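Local coordinates for fructosyl amine:oxygen oxidoreductase (PDB 4WCT), which probably catalyses the FAD-dependent oxidative deglycation of fructosyl amines (Amadori products), with molecular oxygen as the electron acceptor, at residues H43-G48 against L195-V200; A125-I130 against K168-K173; S244-K249 against P377-A382; P329-A334 against Q445-D450. All blocks are in the same frame, centred on the assembly; numbering follows the deposited sequence.

Contact 1: residues H43-G48 against L195-V200; sequences HLARRG and LGVRFV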
loop_
_atom_site.group_PDB
_atom_site.type_symbol
_atom_site.label_atom_id
_atom_site.label_comp_id
_atom_site.label_asym_id
_atom_site.label_seq_id
_atom_site.Cartn_x
_atom_site.Cartn_y
_atom_site.Cartn_z
ATOM N N HIS A 43 -4.266 -17.933 1.023
ATOM C CA HIS A 43 -5.494 -18.338 0.335
ATOM C C HIS A 43 -5.292 -19.589 -0.518
ATOM O O HIS A 43 -6.149 -20.472 -0.506
ATOM C CB HIS A 43 -6.025 -17.209 -0.521
ATOM C CG HIS A 43 -6.781 -16.193 0.253
ATOM N ND1 HIS A 43 -8.157 -16.196 0.321
ATOM C CD2 HIS A 43 -6.366 -15.107 0.955
ATOM C CE1 HIS A 43 -8.554 -15.198 1.088
ATOM N NE2 HIS A 43 -7.490 -14.526 1.493
ATOM N N LEU A 44 -4.124 -19.728 -1.145
ATOM C CA LEU A 44 -3.852 -20.943 -1.942
ATOM C C LEU A 44 -3.762 -22.160 -1.010
ATOM O O LEU A 44 -4.392 -23.191 -1.276
ATOM C CB LEU A 44 -2.552 -20.807 -2.720
ATOM C CG LEU A 44 -2.592 -19.831 -3.902
ATOM C CD1 LEU A 44 -1.211 -19.646 -4.491
ATOM C CD2 LEU A 44 -3.598 -20.280 -4.959
ATOM N N ALA A 45 -3.089 -22.002 0.119
ATOM C CA ALA A 45 -3.054 -23.088 1.116
ATOM C C ALA A 45 -4.433 -23.484 1.615
ATOM O O ALA A 45 -4.771 -24.688 1.705
ATOM C CB ALA A 45 -2.147 -22.739 2.271
ATOM N N ARG A 46 -5.265 -22.504 1.913
ATOM C CA ARG A 46 -6.621 -22.788 2.380
ATOM C C ARG A 46 -7.443 -23.500 1.315
ATOM O O ARG A 46 -8.345 -24.267 1.654
ATOM C CB ARG A 46 -7.336 -21.507 2.807
ATOM C CG ARG A 46 -6.790 -20.946 4.109
ATOM C CD ARG A 46 -7.458 -19.629 4.465
ATOM N NE ARG A 46 -7.162 -19.207 5.819
ATOM C CZ ARG A 46 -7.474 -18.006 6.288
ATOM N NH1 ARG A 46 -8.061 -17.132 5.492
ATOM N NH2 ARG A 46 -7.195 -17.687 7.544
ATOM N N ARG A 47 -7.184 -23.201 0.049
ATOM C CA ARG A 47 -7.896 -23.817 -1.062
ATOM C C ARG A 47 -7.370 -25.213 -1.395
ATOM O O ARG A 47 -7.892 -25.854 -2.315
ATOM C CB ARG A 47 -7.829 -22.929 -2.305
ATOM C CG ARG A 47 -8.744 -21.729 -2.185
ATOM C CD ARG A 47 -8.676 -20.811 -3.386
ATOM N NE ARG A 47 -9.326 -19.567 -3.064
ATOM C CZ ARG A 47 -9.944 -18.784 -3.948
ATOM N NH1 ARG A 47 -9.942 -19.071 -5.250
ATOM N NH2 ARG A 47 -10.447 -17.631 -3.534
ATOM N N GLY A 48 -6.316 -25.633 -0.715
ATOM C CA GLY A 48 -5.803 -27.006 -0.824
ATOM C C GLY A 48 -4.683 -27.189 -1.841
ATOM O O GLY A 48 -4.425 -28.317 -2.307
ATOM N N LEU A 195 0.334 -24.227 7.313
ATOM C CA LEU A 195 -0.497 -25.006 6.422
ATOM C C LEU A 195 0.273 -25.656 5.287
ATOM O O LEU A 195 -0.320 -26.290 4.418
ATOM C CB LEU A 195 -1.629 -24.155 5.866
ATOM C CG LEU A 195 -2.614 -23.642 6.892
ATOM C CD1 LEU A 195 -3.687 -22.780 6.249
ATOM C CD2 LEU A 195 -3.287 -24.796 7.629
ATOM N N GLY A 196 1.562 -25.348 5.208
ATOM C CA GLY A 196 2.495 -26.113 4.356
ATOM C C GLY A 196 3.139 -25.395 3.186
ATOM O O GLY A 196 3.877 -26.018 2.379
ATOM N N VAL A 197 2.915 -24.085 3.078
ATOM C CA VAL A 197 3.590 -23.310 2.011
ATOM C C VAL A 197 5.063 -23.242 2.332
ATOM O O VAL A 197 5.449 -23.074 3.480
ATOM C CB VAL A 197 2.976 -21.888 1.917
ATOM C CG1 VAL A 197 3.760 -21.023 0.923
ATOM C CG2 VAL A 197 1.501 -22.036 1.561
ATOM N N ARG A 198 5.896 -23.317 1.288
ATOM C CA ARG A 198 7.325 -23.229 1.427
ATOM C C ARG A 198 7.814 -21.820 1.052
ATOM O O ARG A 198 7.350 -21.249 0.088
ATOM C CB ARG A 198 7.996 -24.246 0.511
ATOM C CG ARG A 198 9.502 -24.072 0.435
ATOM C CD ARG A 198 10.241 -25.376 0.131
ATOM N NE ARG A 198 11.448 -25.157 -0.676
ATOM C CZ ARG A 198 11.466 -25.184 -2.010
ATOM N NH1 ARG A 198 10.334 -25.386 -2.695
ATOM N NH2 ARG A 198 12.611 -25.007 -2.662
ATOM N N PHE A 199 8.553 -21.222 1.961
ATOM C CA PHE A 199 9.085 -19.861 1.793
ATOM C C PHE A 199 10.592 -19.941 1.653
ATOM O O PHE A 199 11.273 -20.542 2.488
ATOM C CB PHE A 199 8.703 -18.985 3.005
ATOM C CG PHE A 199 7.270 -18.544 3.005
ATOM C CD1 PHE A 199 6.292 -19.325 3.603
ATOM C CD2 PHE A 199 6.909 -17.304 2.519
ATOM C CE1 PHE A 199 4.970 -18.948 3.562
ATOM C CE2 PHE A 199 5.598 -16.879 2.561
ATOM C CZ PHE A 199 4.629 -17.689 3.111
ATOM N N VAL A 200 11.100 -19.419 0.542
ATOM C CA VAL A 200 12.540 -19.268 0.320
ATOM C C VAL A 200 12.894 -17.778 0.287
ATOM O O VAL A 200 12.554 -17.067 -0.678
ATOM C CB VAL A 200 12.921 -19.903 -1.015
ATOM C CG1 VAL A 200 14.413 -19.709 -1.307
ATOM C CG2 VAL A 200 12.528 -21.367 -1.027
#
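With CG1 of Val197 anti to the backbone N (chi1 174°), its CG2 is turned to Ala45 on helix 35-46, while CG of Leu195, anti to the carbonyl carbon (chi1 -64°), carries CD1 toward CG of Arg46. The helix follows strand 28-31, and the glycine-rich turn between them carries a GxGxxG pattern, consistent with the Rossmann-type FAD-binding fold of this family. The other segment leads from helix 181-194 into edge strand 198-201, which pairs in parallel with strand 52-56. The methyl of Ala45 is the shared surface. Its CB lies 3.8 Å from CG2 of Val197 and 3.9 Å from CB of Leu195; the CA atoms of Ala45 and Leu195 are 6.2 Å apart, close enough for their CB atoms to touch directly. Val197 is buried, backed by Val54 and Ala192, whereas Leu195 lies at the exposed margin. Both segments turn at a Schellman motif: Gly48 and Gly196 end their helices with positive phi. Arg46 points its CB away, and its extended chain ends in a salt bridge to Asp105. What it gives Leu195 is aliphatic, CG of Arg46 lying 4.2 Å from CD1 of Leu195.

Contact 2: residues A125-I130 against K168-K173; sequences ALIDHI and KGWLHK
Helix 124-135 packs on the strand 168-172 of the large mixed sheet, a strand held between strands 117-121 and 143-145, both antiparallel to it. The short helix and strand segments run nearly the same way, at 26° with their axes 8.8 Å apart. Ile127 spans Lys168 and Trp170, and Ile130, one turn on, meets Trp170. The two branches of Ile127 divide the work. CD1, at the end of the branch lying beside the backbone N, sits 3.7 Å from CB of Lys168, while CG2, anti to that N, comes 3.8 Å from CH2 of Trp170, whose side chain crosses that of Ile127 at about a right angle. The carbonyl O of Ile127 is also close to the indole, 3.7 Å from CH2 of Trp170, at the ring edge and near its plane. CG2 of Ile130 approaches the six-membered ring obliquely, 3.6 Å from CZ3 and 3.7 Å from CE3 of Trp170. Arg131 and Val135 of the same helix also touch this indole. Lys168 offers its CB and CG to the isoleucine, then its chain leads away to a salt bridge between NZ and Glu146. Contact across the two segments is therefore almost wholly apolar, and the lysine contributes methylenes to a buried interface while its charge is met elsewhere.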
loop_
_atom_site.group_PDB
_atom_site.type_symbol
_atom_site.label_atom_id
_atom_site.label_comp_id
_atom_site.label_asym_id
_atom_site.label_seq_id
_atom_site.Cartn_x
_atom_site.Cartn_y
_atom_site.Cartn_z
ATOM N N ALA A 125 -10.804 24.970 -1.942
ATOM C CA ALA A 125 -10.695 24.053 -3.054
ATOM C C ALA A 125 -10.493 22.613 -2.589
ATOM O O ALA A 125 -11.039 21.694 -3.188
ATOM C CB ALA A 125 -9.567 24.465 -3.983
ATOM N N LEU A 126 -9.630 22.399 -1.585
ATOM C CA LEU A 126 -9.401 21.046 -1.107
ATOM C C LEU A 126 -10.688 20.515 -0.472
ATOM O O LEU A 126 -11.036 19.343 -0.625
ATOM C CB LEU A 126 -8.269 21.041 -0.062
ATOM C CG LEU A 126 -6.855 21.284 -0.604
ATOM C CD1 LEU A 126 -5.869 21.594 0.510
ATOM C CD2 LEU A 126 -6.372 20.128 -1.465
ATOM N N ILE A 127 -11.304 21.348 0.360
ATOM C CA ILE A 127 -12.557 20.974 1.057
ATOM C C ILE A 127 -13.682 20.630 0.068
ATOM O O ILE A 127 -14.334 19.620 0.231
ATOM C CB ILE A 127 -12.996 22.081 2.035
ATOM C CG1 ILE A 127 -11.952 22.216 3.134
ATOM C CG2 ILE A 127 -14.320 21.755 2.729
ATOM C CD1 ILE A 127 -11.971 23.573 3.788
ATOM N N ASP A 128 -13.782 21.369 -1.035
ATOM C CA ASP A 128 -14.769 21.118 -2.119
ATOM C C ASP A 128 -14.497 19.798 -2.828
ATOM O O ASP A 128 -15.393 19.051 -3.176
ATOM C CB ASP A 128 -14.666 22.222 -3.181
ATOM C CG ASP A 128 -15.446 23.477 -2.817
ATOM O OD1 ASP A 128 -15.772 23.665 -1.629
ATOM O OD2 ASP A 128 -15.657 24.321 -3.719
ATOM N N HIS A 129 -13.224 19.521 -3.045
ATOM C CA HIS A 129 -12.824 18.275 -3.649
ATOM C C HIS A 129 -13.266 17.082 -2.807
ATOM O O HIS A 129 -13.764 16.053 -3.307
ATOM C CB HIS A 129 -11.320 18.281 -3.839
ATOM C CG HIS A 129 -10.779 16.999 -4.373
ATOM N ND1 HIS A 129 -10.997 16.588 -5.668
ATOM C CD2 HIS A 129 -10.002 16.048 -3.801
ATOM C CE1 HIS A 129 -10.354 15.451 -5.880
ATOM N NE2 HIS A 129 -9.780 15.083 -4.753
ATOM N N ILE A 130 -13.026 17.180 -1.510
ATOM C CA ILE A 130 -13.422 16.114 -0.625
ATOM C C ILE A 130 -14.946 15.938 -0.617
ATOM O O ILE A 130 -15.471 14.819 -0.684
ATOM C CB ILE A 130 -12.928 16.373 0.804
ATOM C CG1 ILE A 130 -11.397 16.403 0.825
ATOM C CG2 ILE A 130 -13.451 15.284 1.726
ATOM C CD1 ILE A 130 -10.839 17.010 2.102
ATOM N N LYS A 168 -11.396 22.102 7.454
ATOM C CA LYS A 168 -12.741 21.529 7.588
ATOM C C LYS A 168 -12.654 20.095 7.159
ATOM O O LYS A 168 -11.801 19.726 6.384
ATOM C CB LYS A 168 -13.781 22.271 6.743
ATOM C CG LYS A 168 -13.927 23.734 7.170
ATOM C CD LYS A 168 -15.191 24.404 6.679
ATOM C CE LYS A 168 -15.191 25.865 7.118
ATOM N NZ LYS A 168 -15.498 25.961 8.568
ATOM N N GLY A 169 -13.502 19.248 7.725
ATOM C CA GLY A 169 -13.445 17.858 7.379
ATOM C C GLY A 169 -14.649 17.080 7.855
ATOM O O GLY A 169 -15.672 17.658 8.203
ATOM N N TRP A 170 -14.586 15.786 7.595
ATOM C CA TRP A 170 -15.678 14.848 7.864
ATOM C C TRP A 170 -15.128 13.605 8.574
ATOM O O TRP A 170 -14.148 13.035 8.159
ATOM C CB TRP A 170 -16.352 14.412 6.575
ATOM C CG TRP A 170 -17.119 15.485 5.875
ATOM C CD1 TRP A 170 -18.450 15.693 5.952
ATOM C CD2 TRP A 170 -16.602 16.484 4.972
ATOM N NE1 TRP A 170 -18.814 16.736 5.131
ATOM C CE2 TRP A 170 -17.700 17.261 4.544
ATOM C CE3 TRP A 170 -15.336 16.844 4.557
ATOM C CZ2 TRP A 170 -17.563 18.322 3.641
ATOM C CZ3 TRP A 170 -15.206 17.869 3.612
ATOM C CH2 TRP A 170 -16.319 18.576 3.155
ATOM N N LEU A 171 -15.841 13.160 9.610
ATOM C CA LEU A 171 -15.532 11.966 10.366
ATOM C C LEU A 171 -16.471 10.829 9.964
ATOM O O LEU A 171 -17.696 11.014 9.891
ATOM C CB LEU A 171 -15.700 12.264 11.859
ATOM C CG LEU A 171 -15.710 11.049 12.799
ATOM C CD1 LEU A 171 -14.374 10.353 12.801
ATOM C CD2 LEU A 171 -16.068 11.465 14.212
ATOM N N HIS A 172 -15.859 9.714 9.615
ATOM C CA HIS A 172 -16.498 8.446 9.210
ATOM C C HIS A 172 -16.216 7.499 10.400
ATOM O O HIS A 172 -15.075 7.125 10.618
ATOM C CB HIS A 172 -15.777 7.943 7.917
ATOM C CG HIS A 172 -16.209 6.588 7.455
ATOM N ND1 HIS A 172 -15.771 6.039 6.273
ATOM C CD2 HIS A 172 -17.195 5.774 7.901
ATOM C CE1 HIS A 172 -16.402 4.900 6.052
ATOM N NE2 HIS A 172 -17.265 4.709 7.033
ATOM N N LYS A 173 -17.211 7.211 11.228
ATOM C CA LYS A 173 -16.977 6.463 12.455
ATOM C C LYS A 173 -16.842 4.938 12.302
ATOM O O LYS A 173 -16.106 4.311 13.050
ATOM C CB LYS A 173 -18.100 6.758 13.432
ATOM C CG LYS A 173 -17.760 7.809 14.462
ATOM C CD LYS A 173 -18.967 8.134 15.335
ATOM C CE LYS A 173 -19.746 9.336 14.811
ATOM N NZ LYS A 173 -20.121 10.273 15.913
#

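Contact 3: residues S244-K249 against P377-A382; sequences SLLDFK and PSLLVA
One methyl of Leu246 serves two partners at once: CD2 lies 3.8 Å from CG1 of Val381 across the contact, and also rests over one face of the Phe248 ring of its own loop, 3.7 Å above the ring plane and offset to the rim. The loop 244-249 thereby sets two large apolar side chains against strand 379-383 of the FAD-binding sheet. Leu246 has CG anti to the backbone N (chi1 177°), and its methyls fan out. CD1 meets CD2 of Leu379 tip to tip at 4.0 Å, whereas the side chains of Leu246 and Val381 cross at about a right angle. Phe248 reaches CG1 of Val381 with CE1 at 4.0 Å, the two side chains sliding past each other. The polar side of the loop is ordered by an Asx turn, in which OD1 of Asp247 accepts from N of Lys249 at 2.9 Å, the donor standing 45° out of the carboxylate plane. OD1 has a further salt bridge to Arg314. Leu245, next to Leu246, touches FAD. Four buried apolar side chains meeting only through carbon imply a dispersive, desolvated join between strand 379-383 and a loop that borders the cofactor.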
loop_
_atom_site.group_PDB
_atom_site.type_symbol
_atom_site.label_atom_id
_atom_site.label_comp_id
_atom_site.label_asym_id
_atom_site.label_seq_id
_atom_site.Cartn_x
_atom_site.Cartn_y
_atom_site.Cartn_z
ATOM N N SER A 244 10.762 -4.429 -12.543
ATOM C CA SER A 244 12.044 -4.810 -13.133
ATOM C C SER A 244 12.064 -6.246 -13.682
ATOM O O SER A 244 13.002 -6.618 -14.410
ATOM C CB SER A 244 13.165 -4.624 -12.110
ATOM O OG SER A 244 13.084 -5.637 -11.127
ATOM N N LEU A 245 10.996 -7.009 -13.451
ATOM C CA LEU A 245 10.980 -8.444 -13.753
ATOM C C LEU A 245 10.123 -8.799 -14.949
ATOM O O LEU A 245 10.156 -9.923 -15.428
ATOM C CB LEU A 245 10.485 -9.236 -12.535
ATOM C CG LEU A 245 11.395 -9.159 -11.325
ATOM C CD1 LEU A 245 10.761 -9.937 -10.195
ATOM C CD2 LEU A 245 12.780 -9.715 -11.625
ATOM N N LEU A 246 9.342 -7.840 -15.421
ATOM C CA LEU A 246 8.473 -8.019 -16.573
ATOM C C LEU A 246 8.349 -6.663 -17.243
ATOM O O LEU A 246 8.321 -5.648 -16.557
ATOM C CB LEU A 246 7.103 -8.513 -16.129
ATOM C CG LEU A 246 6.027 -8.693 -17.186
ATOM C CD1 LEU A 246 6.322 -9.972 -17.964
ATOM C CD2 LEU A 246 4.646 -8.744 -16.552
ATOM N N ASP A 247 8.161 -6.650 -18.558
ATOM C CA ASP A 247 7.783 -5.435 -19.251
ATOM C C ASP A 247 6.290 -5.153 -19.113
ATOM O O ASP A 247 5.461 -5.808 -19.724
ATOM C CB ASP A 247 8.181 -5.499 -20.735
ATOM C CG ASP A 247 7.925 -4.194 -21.473
ATOM O OD1 ASP A 247 7.445 -3.201 -20.865
ATOM O OD2 ASP A 247 8.135 -4.190 -22.716
ATOM N N PHE A 248 5.952 -4.282 -18.159
ATOM C CA PHE A 248 4.574 -3.941 -17.900
ATOM C C PHE A 248 4.030 -2.891 -18.861
ATOM O O PHE A 248 2.876 -2.445 -18.714
ATOM C CB PHE A 248 4.439 -3.450 -16.455
ATOM C CG PHE A 248 4.285 -4.548 -15.455
ATOM C CD1 PHE A 248 3.046 -5.088 -15.213
ATOM C CD2 PHE A 248 5.380 -5.060 -14.788
ATOM C CE1 PHE A 248 2.878 -6.092 -14.284
ATOM C CE2 PHE A 248 5.221 -6.078 -13.867
ATOM C CZ PHE A 248 3.963 -6.583 -13.620
ATOM N N LYS A 249 4.821 -2.513 -19.869
ATOM C CA LYS A 249 4.329 -1.616 -20.930
ATOM C C LYS A 249 3.835 -0.304 -20.325
ATOM O O LYS A 249 2.781 0.215 -20.692
ATOM C CB LYS A 249 3.222 -2.303 -21.735
ATOM C CG LYS A 249 3.672 -3.622 -22.344
ATOM C CD LYS A 249 4.826 -3.416 -23.312
ATOM C CE LYS A 249 5.145 -4.690 -24.082
ATOM N NZ LYS A 249 6.498 -4.668 -24.699
ATOM N N PRO A 377 0.261 -17.310 -20.589
ATOM C CA PRO A 377 -0.917 -17.636 -19.774
ATOM C C PRO A 377 -0.603 -18.287 -18.435
ATOM O O PRO A 377 -1.472 -18.319 -17.563
ATOM C CB PRO A 377 -1.694 -18.639 -20.643
ATOM C CG PRO A 377 -0.720 -19.124 -21.678
ATOM C CD PRO A 377 0.233 -17.989 -21.903
ATOM N N SER A 378 0.608 -18.804 -18.258
ATOM C CA SER A 378 0.955 -19.400 -16.966
ATOM C C SER A 378 1.433 -18.350 -15.970
ATOM O O SER A 378 1.742 -18.694 -14.829
ATOM C CB SER A 378 1.996 -20.505 -17.115
ATOM O OG SER A 378 1.542 -21.464 -18.051
ATOM N N LEU A 379 1.541 -17.098 -16.422
ATOM C CA LEU A 379 1.932 -15.998 -15.545
ATOM C C LEU A 379 0.677 -15.248 -15.119
ATOM O O LEU A 379 -0.083 -14.763 -15.958
ATOM C CB LEU A 379 2.879 -15.049 -16.292
ATOM C CG LEU A 379 3.249 -13.772 -15.540
ATOM C CD1 LEU A 379 4.146 -14.091 -14.353
ATOM C CD2 LEU A 379 3.974 -12.838 -16.490
ATOM N N LEU A 380 0.558 -15.029 -13.815
ATOM C CA LEU A 380 -0.452 -14.147 -13.251
ATOM C C LEU A 380 0.261 -12.982 -12.569
ATOM O O LEU A 380 1.214 -13.203 -11.849
ATOM C CB LEU A 380 -1.259 -14.897 -12.210
ATOM C CG LEU A 380 -2.343 -14.108 -11.483
ATOM C CD1 LEU A 380 -3.509 -13.777 -12.399
ATOM C CD2 LEU A 380 -2.825 -14.935 -10.319
ATOM N N VAL A 381 -0.079 -11.775 -12.965
ATOM C CA VAL A 381 0.449 -10.572 -12.288
ATOM C C VAL A 381 -0.553 -10.094 -11.231
ATOM O O VAL A 381 -1.752 -10.113 -11.442
ATOM C CB VAL A 381 0.810 -9.441 -13.292
ATOM C CG1 VAL A 381 1.845 -9.914 -14.302
ATOM C CG2 VAL A 381 -0.414 -8.877 -14.009
ATOM N N ALA A 382 -0.034 -9.650 -10.095
ATOM C CA ALA A 382 -0.854 -9.104 -9.020
ATOM C C ALA A 382 -0.075 -7.957 -8.384
ATOM O O ALA A 382 0.725 -8.144 -7.471
ATOM C CB ALA A 382 -1.210 -10.184 -7.996
#

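Contact 4: residues P329-A334 against Q445-D450; sequences PLEAEA and QQVGED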
loop_
_atom_site.group_PDB
_atom_site.type_symbol
_atom_site.label_atom_id
_atom_site.label_comp_id
_atom_site.label_asym_id
_atom_site.label_seq_id
_atom_site.Cartn_x
_atom_site.Cartn_y
_atom_site.Cartn_z
ATOM N N PRO A 329 13.735 12.567 3.115
ATOM C CA PRO A 329 14.281 13.886 2.839
ATOM C C PRO A 329 13.930 14.891 3.929
ATOM O O PRO A 329 12.838 14.864 4.501
ATOM C CB PRO A 329 13.658 14.255 1.486
ATOM C CG PRO A 329 13.403 12.931 0.834
ATOM C CD PRO A 329 12.938 12.063 1.978
ATOM N N LEU A 330 14.840 15.819 4.170
ATOM C CA LEU A 330 14.601 16.868 5.164
ATOM C C LEU A 330 13.312 17.622 4.854
ATOM O O LEU A 330 12.647 18.128 5.778
ATOM C CB LEU A 330 15.791 17.810 5.220
ATOM C CG LEU A 330 17.071 17.198 5.815
ATOM C CD1 LEU A 330 18.237 18.151 5.635
ATOM C CD2 LEU A 330 16.895 16.843 7.278
ATOM N N GLU A 331 13.034 17.848 3.568
ATOM C CA GLU A 331 11.801 18.564 3.202
ATOM C C GLU A 331 10.534 17.766 3.603
ATOM O O GLU A 331 9.496 18.366 3.890
ATOM C CB GLU A 331 11.784 18.949 1.703
ATOM C CG GLU A 331 11.586 17.737 0.813
ATOM C CD GLU A 331 12.443 17.657 -0.423
ATOM O OE1 GLU A 331 12.690 18.690 -1.112
ATOM O OE2 GLU A 331 12.601 16.518 -0.889
ATOM N N ALA A 332 10.658 16.448 3.710
ATOM C CA ALA A 332 9.512 15.619 4.092
ATOM C C ALA A 332 9.347 15.676 5.616
ATOM O O ALA A 332 8.221 15.838 6.114
ATOM C CB ALA A 332 9.682 14.187 3.629
ATOM N N GLU A 333 10.456 15.634 6.355
ATOM C CA GLU A 333 10.403 15.892 7.785
ATOM C C GLU A 333 9.740 17.235 8.094
ATOM O O GLU A 333 8.850 17.327 8.959
ATOM C CB GLU A 333 11.793 15.843 8.411
ATOM C CG GLU A 333 11.786 16.293 9.876
ATOM C CD GLU A 333 13.162 16.421 10.491
ATOM O OE1 GLU A 333 14.179 16.517 9.751
ATOM O OE2 GLU A 333 13.221 16.555 11.729
ATOM N N ALA A 334 10.077 18.274 7.320
ATOM C CA ALA A 334 9.506 19.594 7.565
ATOM C C ALA A 334 7.992 19.607 7.319
ATOM O O ALA A 334 7.259 20.255 8.067
ATOM C CB ALA A 334 10.214 20.654 6.729
ATOM N N GLN A 445 16.595 11.750 -7.648
ATOM C CA GLN A 445 17.860 12.112 -8.299
ATOM C C GLN A 445 18.169 13.594 -8.099
ATOM O O GLN A 445 19.299 14.007 -8.343
ATOM C CB GLN A 445 17.823 11.777 -9.779
ATOM C CG GLN A 445 17.793 10.279 -10.060
ATOM C CD GLN A 445 19.098 9.588 -9.716
ATOM O OE1 GLN A 445 20.171 10.007 -10.173
ATOM N NE2 GLN A 445 19.038 8.627 -8.796
ATOM N N GLN A 446 17.164 14.379 -7.708
ATOM C CA GLN A 446 17.359 15.803 -7.406
ATOM C C GLN A 446 17.408 16.097 -5.916
ATOM O O GLN A 446 17.460 17.259 -5.511
ATOM C CB GLN A 446 16.257 16.619 -8.074
ATOM C CG GLN A 446 16.289 16.516 -9.589
ATOM C CD GLN A 446 15.158 17.264 -10.279
ATOM O OE1 GLN A 446 14.017 17.269 -9.819
ATOM N NE2 GLN A 446 15.464 17.845 -11.434
ATOM N N VAL A 447 17.505 15.048 -5.097
ATOM C CA VAL A 447 17.632 15.207 -3.647
ATOM C C VAL A 447 19.092 15.037 -3.311
ATOM O O VAL A 447 19.677 14.020 -3.595
ATOM C CB VAL A 447 16.745 14.208 -2.846
ATOM C CG1 VAL A 447 16.917 14.405 -1.352
ATOM C CG2 VAL A 447 15.274 14.387 -3.212
ATOM N N GLY A 448 19.684 16.063 -2.693
ATOM C CA GLY A 448 21.101 16.017 -2.362
ATOM C C GLY A 448 21.432 14.901 -1.395
ATOM O O GLY A 448 20.652 14.593 -0.500
ATOM N N GLU A 449 22.673 14.443 -1.428
ATOM C CA GLU A 449 23.131 13.445 -0.481
ATOM C C GLU A 449 23.041 13.920 0.961
ATOM O O GLU A 449 22.834 13.115 1.864
ATOM C CB GLU A 449 24.578 13.019 -0.797
ATOM C CG GLU A 449 24.672 12.022 -1.939
ATOM C CD GLU A 449 26.012 12.057 -2.654
ATOM O OE1 GLU A 449 27.002 11.550 -2.083
ATOM O OE2 GLU A 449 26.069 12.560 -3.800
ATOM N N ASP A 450 23.174 15.227 1.181
ATOM C CA ASP A 450 23.174 15.777 2.516
ATOM C C ASP A 450 21.808 16.333 2.912
ATOM O O ASP A 450 21.665 16.983 3.942
ATOM C CB ASP A 450 24.222 16.889 2.643
ATOM C CG ASP A 450 23.977 18.029 1.690
ATOM O OD1 ASP A 450 23.048 17.954 0.852
ATOM O OD2 ASP A 450 24.833 18.921 1.652
#
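Val447 spreads its two methyls over the start of helix 330-343: CG1 meets CB of Pro329 at 4.3 Å, and CG2 lies 4.1 Å from OE2 of Glu331. The separations indicate loose van der Waals contact. CG of Glu331 stands between its backbone N and carbonyl carbon (chi1 72°), and a bend at chi2 turns the carboxylate toward the valine; the side chains run obliquely to each other, and OE2 finds its hydrogen bond with Tyr305 OH. The segment 445-450, in the C-terminal loop after strand 442-443, thus lies against the first turn of a helix whose N-cap residue is Pro329. The carbonyl O of Pro329 accepts from two amides, N of Ala332 at 2.8 Å and N of Glu333 at 3.1 Å, as expected at the opening of a helix. Pro329 also touches Tyr305 and Thr258 of strands 295-310 and 253-263, so the helix start lies between sheet and loop. Further along the loop, the carbonyl O of Asp450, an oxygen that is hydrogen-bonded to Lys454 NZ, is approached by the apolar end of Leu330, whose CD1 comes within 4.0 Å of O of Asp450.

Contacts 1 and 3 belong to the six-stranded FAD-binding sheet: contact 1 reaches edge strand 198-201, contact 3 reaches strand 379-383, and their centres are about 22 Å apart. Contact 2 involves the ten-stranded mixed sheet through strand 168-172, while contact 4 places a helix start and the C-terminal loop beside strands 253-263 and 295-310 of that same sheet; these two centres lie about 30 Å apart. Contact 2 lies on the opposite side of the chain's centre from contacts 1 and 3. In sequence, contact 2 falls between the two segments of contact 1, and contacts 3 and 4 alternate their segments, so the chain passes repeatedly between the two sheets, and each region is built from segments distant in sequence.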